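Local coordinates for protein putative deoxyribonuclease yjjV (Escherichia coli, PDB 1ZZM) that probably hydrolyses ester bonds as a TatD-type metallo-dependent hydrolase, binding two divalent metal cations in each subunit, at residues L202-D207 with E224-V229; A84-P89 with A123-L128; L197-L202 with R237-D242; I182-A187 with P212-Q217; E44-V49 with A61-H66. All coordinates share one frame; numbering follows the deposited sequence.

Contact 1: L202-D207 with E224-V229; sequences LLLETD and EQAARV
L204 and T206, at the end of strand 202-204 and just beyond it, pack against the start of helix 226-236 in a buried, essentially apolar contact. L204 divides its work between two methyl branches: CD1 meets V229 CG1 at 3.6 Å, and CD2 lies 3.9 Å from A226 CB. A chi1 of -168° turns CG away from its own backbone N and carries both methyls to the helix, where the L204 and V229 side chains lie alongside each other, running opposite ways. This is strand-to-helix packing of the TIM-barrel fold, the helix being the next one after the strand, and F5 of strand 5-7 also touches L204. Shortened to an alanine, this side chain would no longer reach the helix, which would probably open a gap beside V229 CG1 and A226 CB. Further along, T206 CG2 comes up to A226 N at 3.4 Å, while OG1 of the same threonine bonds with D7 OD2 and A208 N. V229 CG2 sits 4.0 Å from E205 O. The CA-CB bond of E205 points away from the helix, and its carboxylate bonds H157, a ligand of the second metal, through OE2; D207 beyond it is a zinc ligand.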
# COMPACT_ATOMS: atom_id res chain seq x y z
N LEU A 202 -8.36 -8.99 1.75
CA LEU A 202 -7.84 -8.34 0.54
C LEU A 202 -8.11 -6.84 0.34
O LEU A 202 -9.18 -6.35 0.66
CB LEU A 202 -8.40 -9.07 -0.69
CG LEU A 202 -8.27 -10.59 -0.70
CD1 LEU A 202 -8.80 -11.14 -2.03
CD2 LEU A 202 -6.81 -11.01 -0.48
N LEU A 203 -7.10 -6.14 -0.17
CA LEU A 203 -7.26 -4.73 -0.52
C LEU A 203 -6.82 -4.63 -1.98
O LEU A 203 -5.99 -5.44 -2.44
CB LEU A 203 -6.37 -3.80 0.32
CG LEU A 203 -6.72 -3.70 1.80
CD1 LEU A 203 -5.82 -2.62 2.44
CD2 LEU A 203 -8.15 -3.32 1.97
N LEU A 204 -7.34 -3.64 -2.68
CA LEU A 204 -6.99 -3.45 -4.10
C LEU A 204 -5.95 -2.32 -4.22
O LEU A 204 -5.99 -1.35 -3.48
CB LEU A 204 -8.24 -3.08 -4.89
CG LEU A 204 -8.13 -3.12 -6.41
CD1 LEU A 204 -7.99 -4.60 -6.85
CD2 LEU A 204 -9.43 -2.53 -7.01
N GLU A 205 -5.02 -2.43 -5.16
CA GLU A 205 -4.01 -1.38 -5.33
C GLU A 205 -3.35 -1.51 -6.67
O GLU A 205 -3.63 -2.46 -7.41
CB GLU A 205 -2.89 -1.52 -4.29
CG GLU A 205 -2.03 -2.75 -4.58
CD GLU A 205 -0.85 -2.89 -3.65
OE1 GLU A 205 -1.05 -3.16 -2.45
OE2 GLU A 205 0.30 -2.75 -4.11
N THR A 206 -2.48 -0.54 -6.99
CA THR A 206 -1.67 -0.60 -8.22
C THR A 206 -0.16 -0.43 -7.98
O THR A 206 0.66 -0.98 -8.73
CB THR A 206 -2.00 0.50 -9.26
OG1 THR A 206 -1.78 1.79 -8.67
CG2 THR A 206 -3.45 0.36 -9.81
N ASP A 207 0.21 0.33 -6.95
CA ASP A 207 1.59 0.72 -6.68
C ASP A 207 2.06 1.58 -7.87
O ASP A 207 3.25 1.69 -8.15
CB ASP A 207 2.57 -0.46 -6.47
CG ASP A 207 3.91 -0.01 -5.84
OD1 ASP A 207 3.97 1.09 -5.25
OD2 ASP A 207 4.92 -0.73 -5.91
N GLU A 224 -5.95 3.91 -12.60
CA GLU A 224 -7.14 3.35 -13.22
C GLU A 224 -6.94 1.85 -13.48
O GLU A 224 -7.91 1.14 -13.69
CB GLU A 224 -7.50 4.07 -14.54
CG GLU A 224 -6.34 4.21 -15.49
CD GLU A 224 -5.55 5.47 -15.26
OE1 GLU A 224 -5.38 5.87 -14.08
OE2 GLU A 224 -5.07 6.07 -16.24
N GLN A 225 -5.69 1.39 -13.48
CA GLN A 225 -5.42 -0.01 -13.73
C GLN A 225 -5.94 -0.86 -12.58
O GLN A 225 -5.97 -2.08 -12.69
CB GLN A 225 -3.91 -0.25 -13.96
CG GLN A 225 -3.40 0.32 -15.32
CD GLN A 225 -3.86 -0.53 -16.48
OE1 GLN A 225 -5.06 -0.65 -16.73
NE2 GLN A 225 -2.92 -1.16 -17.18
N ALA A 226 -6.35 -0.23 -11.48
CA ALA A 226 -6.90 -1.01 -10.38
C ALA A 226 -8.16 -1.74 -10.87
O ALA A 226 -8.45 -2.85 -10.41
CB ALA A 226 -7.26 -0.11 -9.19
N ALA A 227 -8.90 -1.11 -11.78
CA ALA A 227 -10.13 -1.72 -12.32
C ALA A 227 -9.80 -3.00 -13.08
O ALA A 227 -10.59 -3.97 -13.06
CB ALA A 227 -10.85 -0.74 -13.27
N ARG A 228 -8.64 -3.00 -13.73
CA ARG A 228 -8.17 -4.16 -14.48
C ARG A 228 -7.68 -5.24 -13.47
O ARG A 228 -7.94 -6.45 -13.65
CB ARG A 228 -7.06 -3.71 -15.42
CG ARG A 228 -6.78 -4.60 -16.61
CD ARG A 228 -5.66 -4.01 -17.49
NE ARG A 228 -6.08 -2.80 -18.20
CZ ARG A 228 -6.86 -2.79 -19.28
NH1 ARG A 228 -7.33 -3.93 -19.78
NH2 ARG A 228 -7.17 -1.64 -19.86
N VAL A 229 -6.98 -4.83 -12.41
CA VAL A 229 -6.54 -5.79 -11.39
C VAL A 229 -7.79 -6.49 -10.86
O VAL A 229 -7.82 -7.70 -10.74
CB VAL A 229 -5.82 -5.09 -10.21
CG1 VAL A 229 -5.52 -6.10 -9.05
CG2 VAL A 229 -4.54 -4.49 -10.69

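Contact 2: A84-P89 with A123-L128; sequences ALERRP and AKRYDL
Y126, the residue that follows helix 109-125, presents one ring face to L85 and its hydroxyl to E86, both near the end of helix 75-87. L85 CB sits over that face in a CH-pi contact, 4.0 Å from the centroid of the Y126 ring and 20° off its normal. R125 CG lies over the opposite face, towards the rim, so the ring is sandwiched between a leucine and an arginine. The E86 carboxylate comes in at the ring edge, its plane turned 67° from the ring, and Y126 OH donates to E86 OE1 at 2.7 Å, using the oxygen's anti lone pair. A bend at chi2 brings that carboxylate back to the hydroxyl. Beside this, L85 CD2 meets L128 CD1 at 4.0 Å, and both leucines also touch V95 of strand 95-101. The R125 guanidinium lies flat against Y126 OH, with the oxygen over its centre. E86 OE1 and R125 NH2 stand 4.0 Å apart, a long ion pair without a direct N-H bond, and water 1 joins them. Lying between a cation and a carboxylate, the hydroxyl, which Q82 NE2 also reaches, is likely to be polarised towards donating to E86.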
# COMPACT_ATOMS: atom_id res chain seq x y z
N ALA A 84 4.97 15.51 12.35
CA ALA A 84 3.87 15.59 11.40
C ALA A 84 2.69 14.80 11.93
O ALA A 84 1.55 15.29 11.92
CB ALA A 84 4.29 15.04 10.03
N LEU A 85 2.95 13.59 12.41
CA LEU A 85 1.88 12.76 12.96
C LEU A 85 1.19 13.44 14.16
O LEU A 85 -0.04 13.36 14.30
CB LEU A 85 2.44 11.40 13.39
CG LEU A 85 2.98 10.56 12.21
CD1 LEU A 85 3.54 9.25 12.74
CD2 LEU A 85 1.82 10.30 11.20
N GLU A 86 1.98 14.07 15.03
CA GLU A 86 1.47 14.77 16.22
C GLU A 86 0.44 15.83 15.84
O GLU A 86 -0.55 16.03 16.54
CB GLU A 86 2.65 15.41 16.95
CG GLU A 86 2.32 16.34 18.11
CD GLU A 86 1.63 15.66 19.26
OE1 GLU A 86 1.81 14.44 19.45
OE2 GLU A 86 0.90 16.35 20.00
N ARG A 87 0.68 16.50 14.72
CA ARG A 87 -0.24 17.53 14.25
C ARG A 87 -1.47 16.93 13.58
O ARG A 87 -2.44 17.64 13.30
CB ARG A 87 0.49 18.49 13.31
CG ARG A 87 1.40 19.45 14.07
CD ARG A 87 2.48 20.02 13.17
NE ARG A 87 1.92 20.81 12.08
CZ ARG A 87 1.36 22.01 12.22
NH1 ARG A 87 1.27 22.59 13.41
NH2 ARG A 87 0.90 22.63 11.14
N ARG A 88 -1.41 15.62 13.33
CA ARG A 88 -2.46 14.82 12.69
C ARG A 88 -3.23 15.46 11.54
O ARG A 88 -4.35 15.89 11.70
CB ARG A 88 -3.44 14.32 13.75
CG ARG A 88 -4.10 15.38 14.57
CD ARG A 88 -4.73 14.74 15.79
NE ARG A 88 -5.74 13.74 15.46
CZ ARG A 88 -6.04 12.69 16.23
NH1 ARG A 88 -5.39 12.52 17.37
NH2 ARG A 88 -7.00 11.84 15.88
N PRO A 89 -2.62 15.51 10.36
CA PRO A 89 -3.25 16.10 9.17
C PRO A 89 -4.69 15.71 8.89
O PRO A 89 -5.39 16.44 8.18
CB PRO A 89 -2.30 15.69 8.05
CG PRO A 89 -0.96 15.81 8.73
CD PRO A 89 -1.22 15.11 10.07
N ALA A 123 3.41 4.38 14.88
CA ALA A 123 2.06 3.97 14.50
C ALA A 123 1.32 3.59 15.77
O ALA A 123 0.13 3.90 15.90
CB ALA A 123 2.10 2.81 13.51
N LYS A 124 2.00 2.92 16.70
CA LYS A 124 1.34 2.54 17.95
C LYS A 124 0.99 3.75 18.78
O LYS A 124 -0.11 3.84 19.32
CB LYS A 124 2.22 1.60 18.78
CG LYS A 124 2.13 0.16 18.27
CD LYS A 124 3.30 -0.71 18.72
CE LYS A 124 3.21 -1.10 20.15
NZ LYS A 124 4.30 -2.09 20.44
N ARG A 125 1.93 4.69 18.87
CA ARG A 125 1.72 5.90 19.66
C ARG A 125 0.54 6.73 19.14
O ARG A 125 -0.27 7.25 19.91
CB ARG A 125 2.98 6.78 19.63
CG ARG A 125 2.80 8.09 20.40
CD ARG A 125 4.06 8.95 20.39
NE ARG A 125 3.81 10.27 20.98
CZ ARG A 125 4.72 11.24 21.04
NH1 ARG A 125 5.93 11.04 20.53
NH2 ARG A 125 4.42 12.39 21.63
N TYR A 126 0.44 6.85 17.83
CA TYR A 126 -0.61 7.65 17.24
C TYR A 126 -1.85 6.87 16.81
O TYR A 126 -2.74 7.44 16.19
CB TYR A 126 -0.02 8.46 16.09
CG TYR A 126 0.91 9.54 16.63
CD1 TYR A 126 0.39 10.65 17.29
CD2 TYR A 126 2.31 9.41 16.56
CE1 TYR A 126 1.22 11.61 17.88
CE2 TYR A 126 3.16 10.38 17.16
CZ TYR A 126 2.59 11.47 17.81
OH TYR A 126 3.37 12.46 18.38
N ASP A 127 -1.86 5.57 17.14
CA ASP A 127 -3.00 4.68 16.86
C ASP A 127 -3.34 4.66 15.37
O ASP A 127 -4.46 4.96 14.97
CB ASP A 127 -4.20 5.17 17.70
CG ASP A 127 -5.35 4.15 17.80
OD1 ASP A 127 -5.12 2.92 17.70
OD2 ASP A 127 -6.51 4.59 17.99
N LEU A 128 -2.36 4.29 14.54
CA LEU A 128 -2.58 4.25 13.09
C LEU A 128 -2.14 2.93 12.51
O LEU A 128 -1.26 2.28 13.06
CB LEU A 128 -1.74 5.32 12.39
CG LEU A 128 -2.16 6.76 12.67
CD1 LEU A 128 -1.06 7.77 12.26
CD2 LEU A 128 -3.43 6.99 11.88
O HOH W 1 1.84 13.68 21.90

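Contact 3: L197-L202 with R237-D242; sequences LPLASL and RREPAD
Within the TIM-barrel fold of the TatD family, R237 in the link between helices 226-236 and 241-256 reaches over to L197, in the loop that leads from helix 190-196 into strand 202-204. Bends at chi2 and chi3 curl the arginine so that the edge of its guanidinium faces L197 O. R237 NH1 gives the stronger bond, 2.6 Å to L197 O and 157° at the hydrogen, with the oxygen practically in the guanidinium plane; NH2 adds a weak one to the same oxygen. R237 also forms a two-pronged, side-on salt bridge with E239: NE binds OE1 at 3.0 Å and NH2 binds OE2 at 2.9 Å, both on the syn side of the carboxylate. NH1 also bonds I194 O, at the end of helix 190-196. L199 CD1 lies over one face of the guanidinium, and L199 CD2 packs on E239 CG at 3.9 Å. A leucine in place of R237 has no guanidinium, and would probably leave the E239 carboxylate without its mate and the L197 carbonyl without its bond to this segment. Water 2 forms a second link, accepting from L199 N at 2.9 Å and donating weakly to E239 OE2.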
# COMPACT_ATOMS: atom_id res chain seq x y z
N LEU A 197 -7.09 -16.89 -0.08
CA LEU A 197 -7.24 -16.08 1.13
C LEU A 197 -8.69 -15.66 1.37
O LEU A 197 -9.49 -15.59 0.44
CB LEU A 197 -6.36 -14.82 1.04
CG LEU A 197 -4.83 -15.05 0.91
CD1 LEU A 197 -4.09 -13.71 0.67
CD2 LEU A 197 -4.31 -15.72 2.19
N PRO A 198 -9.05 -15.39 2.64
CA PRO A 198 -10.40 -14.96 3.03
C PRO A 198 -10.65 -13.63 2.31
O PRO A 198 -9.76 -12.77 2.27
CB PRO A 198 -10.29 -14.70 4.52
CG PRO A 198 -9.16 -15.63 4.97
CD PRO A 198 -8.18 -15.59 3.81
N LEU A 199 -11.84 -13.45 1.77
CA LEU A 199 -12.14 -12.21 1.07
C LEU A 199 -11.94 -10.95 1.93
O LEU A 199 -11.61 -9.88 1.40
CB LEU A 199 -13.58 -12.24 0.57
CG LEU A 199 -13.97 -11.21 -0.50
CD1 LEU A 199 -12.93 -11.25 -1.65
CD2 LEU A 199 -15.36 -11.56 -1.06
N ALA A 200 -12.15 -11.07 3.24
CA ALA A 200 -12.02 -9.92 4.12
C ALA A 200 -10.58 -9.52 4.30
O ALA A 200 -10.31 -8.47 4.87
CB ALA A 200 -12.63 -10.23 5.50
N SER A 201 -9.64 -10.32 3.80
CA SER A 201 -8.25 -9.92 4.01
C SER A 201 -7.62 -9.14 2.84
O SER A 201 -6.50 -8.65 2.96
CB SER A 201 -7.39 -11.15 4.26
OG SER A 201 -7.10 -11.81 3.05
N LEU A 202 -8.36 -8.99 1.75
CA LEU A 202 -7.84 -8.34 0.54
C LEU A 202 -8.11 -6.84 0.34
O LEU A 202 -9.18 -6.35 0.66
CB LEU A 202 -8.40 -9.07 -0.69
CG LEU A 202 -8.27 -10.59 -0.70
CD1 LEU A 202 -8.80 -11.14 -2.03
CD2 LEU A 202 -6.81 -11.01 -0.48
N ARG A 237 -11.29 -15.59 -8.12
CA ARG A 237 -12.19 -15.89 -7.01
C ARG A 237 -13.45 -16.60 -7.40
O ARG A 237 -13.87 -16.54 -8.55
CB ARG A 237 -12.57 -14.58 -6.32
CG ARG A 237 -11.36 -13.80 -5.84
CD ARG A 237 -10.65 -14.56 -4.72
NE ARG A 237 -11.52 -14.76 -3.57
CZ ARG A 237 -11.08 -14.98 -2.33
NH1 ARG A 237 -9.76 -15.01 -2.09
NH2 ARG A 237 -11.94 -15.18 -1.33
N ARG A 238 -14.08 -17.24 -6.42
CA ARG A 238 -15.35 -17.92 -6.65
C ARG A 238 -16.52 -16.95 -6.49
O ARG A 238 -17.52 -17.06 -7.19
CB ARG A 238 -15.53 -19.09 -5.67
CG ARG A 238 -14.65 -20.30 -5.94
CD ARG A 238 -14.97 -20.95 -7.29
NE ARG A 238 -16.31 -21.55 -7.34
CZ ARG A 238 -16.62 -22.76 -6.86
NH1 ARG A 238 -15.69 -23.51 -6.29
NH2 ARG A 238 -17.87 -23.20 -6.96
N GLU A 239 -16.40 -15.99 -5.56
CA GLU A 239 -17.48 -15.03 -5.31
C GLU A 239 -17.83 -14.18 -6.52
O GLU A 239 -16.99 -13.92 -7.38
CB GLU A 239 -17.13 -14.09 -4.14
CG GLU A 239 -16.74 -14.78 -2.83
CD GLU A 239 -15.26 -15.13 -2.76
OE1 GLU A 239 -14.55 -15.04 -3.77
OE2 GLU A 239 -14.78 -15.51 -1.68
N PRO A 240 -19.09 -13.74 -6.61
CA PRO A 240 -19.52 -12.90 -7.73
C PRO A 240 -18.77 -11.58 -7.63
O PRO A 240 -18.37 -11.18 -6.53
CB PRO A 240 -21.01 -12.68 -7.48
CG PRO A 240 -21.40 -13.79 -6.54
CD PRO A 240 -20.20 -13.96 -5.67
N ALA A 241 -18.60 -10.91 -8.77
CA ALA A 241 -17.91 -9.64 -8.83
C ALA A 241 -18.48 -8.57 -7.91
O ALA A 241 -17.73 -7.81 -7.31
CB ALA A 241 -17.89 -9.12 -10.28
N ASP A 242 -19.81 -8.49 -7.78
CA ASP A 242 -20.36 -7.47 -6.91
C ASP A 242 -20.02 -7.72 -5.45
O ASP A 242 -19.84 -6.78 -4.68
CB ASP A 242 -21.87 -7.32 -7.14
CG ASP A 242 -22.19 -6.30 -8.24
OD1 ASP A 242 -21.55 -6.34 -9.32
OD2 ASP A 242 -23.07 -5.44 -8.02
O HOH W 2 -13.55 -15.82 1.48

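Contact 4: I182-A187 with P212-Q217; sequences ITYPRA and PLNGFQ
T183 OG1 is held by two backbone groups: N214 N donates to it at 2.9 Å in an almost straight bond of 171°, and G180 O is its other partner. With chi1 at 66°, OG1 faces N214 while CG2 is left to pack on L213 CG at 3.8 Å. N214 returns the grip through its side chain, ND2 giving a hydrogen bond of 3.0 Å to T183 O, with that oxygen in the amide plane. The two loops joined here follow strands 175-178 and 202-204 at the C-terminal rim where TIM barrels carry their active sites; the side chain of P212 is about 8 Å from that of the metal ligand D207. Y184 lies across N214, whose CB sits over one ring face 3.9 Å from the centroid and whose amide is nearly parallel to the ring. At the ring's far end, Y184 OH donates to P212 O at 2.7 Å, approaching from well above the carbonyl plane. Q217 CG closes on Y184 OH at 3.2 Å, its amide steeply inclined to the ring. A type II beta turn from L213 to F216, with G215 at its third position, shapes this loop.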
# COMPACT_ATOMS: atom_id res chain seq x y z
N ILE A 182 -0.92 -10.24 -9.84
CA ILE A 182 -1.81 -11.33 -10.21
C ILE A 182 -2.11 -11.43 -11.70
O ILE A 182 -2.81 -12.36 -12.10
CB ILE A 182 -3.15 -11.30 -9.44
CG1 ILE A 182 -3.95 -10.02 -9.73
CG2 ILE A 182 -2.88 -11.44 -7.95
CD1 ILE A 182 -4.17 -9.69 -11.17
N THR A 183 -1.62 -10.48 -12.50
CA THR A 183 -1.89 -10.53 -13.94
C THR A 183 -0.83 -11.30 -14.71
O THR A 183 -0.93 -11.43 -15.94
CB THR A 183 -2.00 -9.12 -14.58
OG1 THR A 183 -0.73 -8.46 -14.51
CG2 THR A 183 -3.06 -8.29 -13.90
N TYR A 184 0.16 -11.82 -13.98
CA TYR A 184 1.27 -12.60 -14.55
C TYR A 184 1.25 -14.05 -14.06
O TYR A 184 2.04 -14.43 -13.21
CB TYR A 184 2.60 -11.97 -14.12
CG TYR A 184 2.85 -10.57 -14.65
CD1 TYR A 184 3.37 -10.38 -15.92
CD2 TYR A 184 2.61 -9.44 -13.86
CE1 TYR A 184 3.66 -9.11 -16.40
CE2 TYR A 184 2.89 -8.15 -14.33
CZ TYR A 184 3.42 -8.00 -15.61
OH TYR A 184 3.78 -6.77 -16.10
N PRO A 185 0.39 -14.90 -14.63
CA PRO A 185 0.36 -16.29 -14.15
C PRO A 185 1.66 -17.10 -14.22
O PRO A 185 1.88 -18.04 -13.43
CB PRO A 185 -0.78 -16.93 -14.94
CG PRO A 185 -0.85 -16.12 -16.18
CD PRO A 185 -0.56 -14.69 -15.75
N ARG A 186 2.54 -16.73 -15.14
CA ARG A 186 3.77 -17.49 -15.28
C ARG A 186 4.92 -16.95 -14.43
O ARG A 186 5.99 -17.54 -14.40
CB ARG A 186 4.18 -17.52 -16.76
CG ARG A 186 3.06 -18.05 -17.69
CD ARG A 186 3.38 -17.82 -19.18
NE ARG A 186 4.58 -18.54 -19.62
CZ ARG A 186 5.01 -18.57 -20.88
NH1 ARG A 186 4.35 -17.92 -21.83
NH2 ARG A 186 6.11 -19.26 -21.19
N ALA A 187 4.70 -15.85 -13.72
CA ALA A 187 5.78 -15.24 -12.92
C ALA A 187 5.88 -15.72 -11.48
O ALA A 187 6.93 -15.55 -10.85
CB ALA A 187 5.63 -13.72 -12.94
N PRO A 212 3.80 -2.44 -13.45
CA PRO A 212 2.91 -2.40 -14.63
C PRO A 212 2.19 -3.74 -14.81
O PRO A 212 2.77 -4.79 -14.52
CB PRO A 212 3.87 -2.08 -15.79
CG PRO A 212 5.18 -2.61 -15.31
CD PRO A 212 5.18 -2.17 -13.85
N LEU A 213 0.95 -3.73 -15.27
CA LEU A 213 0.25 -5.00 -15.45
C LEU A 213 0.70 -5.72 -16.73
O LEU A 213 1.28 -5.10 -17.65
CB LEU A 213 -1.26 -4.80 -15.49
CG LEU A 213 -2.03 -4.63 -14.17
CD1 LEU A 213 -1.53 -3.39 -13.37
CD2 LEU A 213 -3.49 -4.51 -14.49
N ASN A 214 0.43 -7.02 -16.78
CA ASN A 214 0.78 -7.87 -17.92
C ASN A 214 0.17 -7.31 -19.20
O ASN A 214 -1.05 -7.16 -19.30
CB ASN A 214 0.27 -9.31 -17.70
CG ASN A 214 0.91 -10.30 -18.65
OD1 ASN A 214 1.61 -9.91 -19.58
ND2 ASN A 214 0.68 -11.59 -18.42
N GLY A 215 1.02 -6.99 -20.17
CA GLY A 215 0.52 -6.45 -21.43
C GLY A 215 0.61 -4.94 -21.49
O GLY A 215 0.22 -4.33 -22.50
N PHE A 216 1.11 -4.34 -20.41
CA PHE A 216 1.24 -2.89 -20.31
C PHE A 216 2.61 -2.49 -19.88
O PHE A 216 2.83 -1.38 -19.43
CB PHE A 216 0.21 -2.34 -19.32
CG PHE A 216 -1.20 -2.50 -19.78
CD1 PHE A 216 -1.89 -3.69 -19.55
CD2 PHE A 216 -1.83 -1.48 -20.49
CE1 PHE A 216 -3.17 -3.86 -20.04
CE2 PHE A 216 -3.11 -1.65 -20.98
CZ PHE A 216 -3.79 -2.85 -20.75
N GLN A 217 3.57 -3.40 -20.02
CA GLN A 217 4.94 -3.08 -19.64
C GLN A 217 5.53 -2.07 -20.63
O GLN A 217 5.05 -1.93 -21.76
CB GLN A 217 5.76 -4.37 -19.63
CG GLN A 217 5.38 -5.28 -18.49
CD GLN A 217 5.81 -6.71 -18.73
OE1 GLN A 217 5.16 -7.45 -19.48
NE2 GLN A 217 6.90 -7.12 -18.08

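Contact 5: E44-V49 with A61-H66; sequences ENFARV and AALGLH
F46 and V49, one turn apart on helix 46-55, lie against L63 and its neighbours on and just past strand 59-63, so that the helix of the beta-alpha-beta unit made by strands 33-39 and 59-63 packs on the second of its two strands. This is a unit of the TIM barrel, and all the touching residues are buried. F46 has most surface buried. Its chi2 of -6° brings the CA-CB bond close to the ring plane, instead of the more usual roughly perpendicular setting, and L63 CB lies over one of the ring's faces. L63 CD2 comes to F46 CD1 at 4.0 Å, the two side chains crossing obliquely. Further out, F46 CZ meets L65 CD2 at 3.7 Å, with the leucine and the phenylalanine at about a right angle. V49 uses its CG1 methyl, which chi1 near 170° directs at the strand: it touches A61 CB at 3.6 Å, lies 3.9 Å from A62 O, and stands 4.4 Å from L63 CD2 in looser contact. L63 is thus shared between the two helix residues. Helix 75-87 closes over the same patch, its L81 touching both F46 and L63. Beyond L65 the chain runs on to H66, which lines the pocket holding the bound polyethylene glycol. The contact buries one polar atom that has no partner in the model, G64 O, and this oxygen lies in the plane of the F46 ring at its edge, 3.4 Å from CE1.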
# COMPACT_ATOMS: atom_id res chain seq x y z
N GLU A 44 11.48 14.38 2.83
CA GLU A 44 11.48 15.49 1.90
C GLU A 44 10.19 15.55 1.07
O GLU A 44 9.84 16.61 0.56
CB GLU A 44 12.70 15.40 0.98
CG GLU A 44 12.64 16.34 -0.18
CD GLU A 44 13.92 16.32 -0.99
OE1 GLU A 44 14.33 15.22 -1.45
OE2 GLU A 44 14.53 17.40 -1.16
N ASN A 45 9.47 14.43 0.95
CA ASN A 45 8.20 14.40 0.21
C ASN A 45 6.96 14.53 1.12
O ASN A 45 5.83 14.50 0.61
CB ASN A 45 8.07 13.10 -0.60
CG ASN A 45 9.13 12.97 -1.65
OD1 ASN A 45 9.75 13.96 -1.99
ND2 ASN A 45 9.35 11.75 -2.17
N PHE A 46 7.13 14.68 2.44
CA PHE A 46 5.94 14.80 3.31
C PHE A 46 5.02 15.97 2.94
O PHE A 46 3.79 15.84 2.89
CB PHE A 46 6.32 14.94 4.80
CG PHE A 46 6.92 13.69 5.39
CD1 PHE A 46 6.97 12.49 4.66
CD2 PHE A 46 7.42 13.70 6.69
CE1 PHE A 46 7.50 11.33 5.23
CE2 PHE A 46 7.96 12.53 7.27
CZ PHE A 46 8.00 11.35 6.53
N ALA A 47 5.62 17.13 2.68
CA ALA A 47 4.83 18.30 2.33
C ALA A 47 3.98 18.10 1.09
O ALA A 47 2.82 18.43 1.09
CB ALA A 47 5.74 19.52 2.14
N ARG A 48 4.57 17.57 0.01
CA ARG A 48 3.80 17.39 -1.21
C ARG A 48 2.70 16.31 -1.10
O ARG A 48 1.66 16.40 -1.76
CB ARG A 48 4.76 17.10 -2.36
CG ARG A 48 5.37 15.71 -2.41
CD ARG A 48 6.43 15.68 -3.54
NE ARG A 48 6.85 14.31 -3.86
CZ ARG A 48 7.76 14.01 -4.78
NH1 ARG A 48 8.37 14.98 -5.46
NH2 ARG A 48 8.01 12.75 -5.06
N VAL A 49 2.92 15.28 -0.27
CA VAL A 49 1.93 14.24 -0.09
C VAL A 49 0.79 14.82 0.77
O VAL A 49 -0.38 14.61 0.47
CB VAL A 49 2.56 12.98 0.56
CG1 VAL A 49 1.47 11.93 1.01
CG2 VAL A 49 3.48 12.33 -0.46
N ALA A 61 -3.63 10.24 2.53
CA ALA A 61 -2.19 10.06 2.65
C ALA A 61 -1.70 9.16 3.78
O ALA A 61 -2.45 8.89 4.72
CB ALA A 61 -1.56 11.45 2.83
N ALA A 62 -0.44 8.72 3.64
CA ALA A 62 0.27 7.97 4.67
C ALA A 62 1.66 8.64 4.65
O ALA A 62 2.15 9.06 3.58
CB ALA A 62 0.37 6.49 4.32
N LEU A 63 2.27 8.78 5.83
CA LEU A 63 3.60 9.38 5.97
C LEU A 63 4.49 8.32 6.59
O LEU A 63 4.10 7.60 7.53
CB LEU A 63 3.56 10.60 6.90
CG LEU A 63 2.63 11.74 6.49
CD1 LEU A 63 2.72 12.86 7.54
CD2 LEU A 63 3.04 12.24 5.09
N GLY A 64 5.70 8.22 6.06
CA GLY A 64 6.61 7.22 6.54
C GLY A 64 7.85 7.26 5.67
O GLY A 64 7.90 7.98 4.64
N LEU A 65 8.81 6.44 6.04
CA LEU A 65 10.11 6.39 5.37
C LEU A 65 10.33 5.00 4.74
O LEU A 65 10.49 4.03 5.46
CB LEU A 65 11.17 6.70 6.43
CG LEU A 65 10.94 7.96 7.29
CD1 LEU A 65 11.96 8.03 8.42
CD2 LEU A 65 11.08 9.23 6.43
N HIS A 66 10.34 4.96 3.40
CA HIS A 66 10.47 3.77 2.56
C HIS A 66 11.87 3.14 2.61
O HIS A 66 12.88 3.85 2.55
CB HIS A 66 10.09 4.18 1.12
CG HIS A 66 9.76 3.03 0.21
ND1 HIS A 66 10.68 2.07 -0.13
CD2 HIS A 66 8.65 2.77 -0.52
CE1 HIS A 66 10.16 1.26 -1.04
NE2 HIS A 66 8.92 1.67 -1.30

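Along the chain, contacts 5 and 2 come first and in that order, before the other three; contact 1 falls within the span of contact 3, and contact 4 alternates with both. Contacts 5 and 2 lie on the same side of the chain's centre, centres 13 Å apart, and touch where A84 of helix 75-87 meets L63 of strand 59-63. Across the chain's centre from contact 5 lie contacts 1 and 3, which share L202, and helices 226-236 and 241-256 follow each other there. Contact 4 packs on contact 1 through F216 and L213 against Q225 and R228. The farthest pair, 2 and 4, have centres 36 Å apart. Of the five, contact 1 holds the zinc ligand D207, and contact 2 lies away from the metal sites.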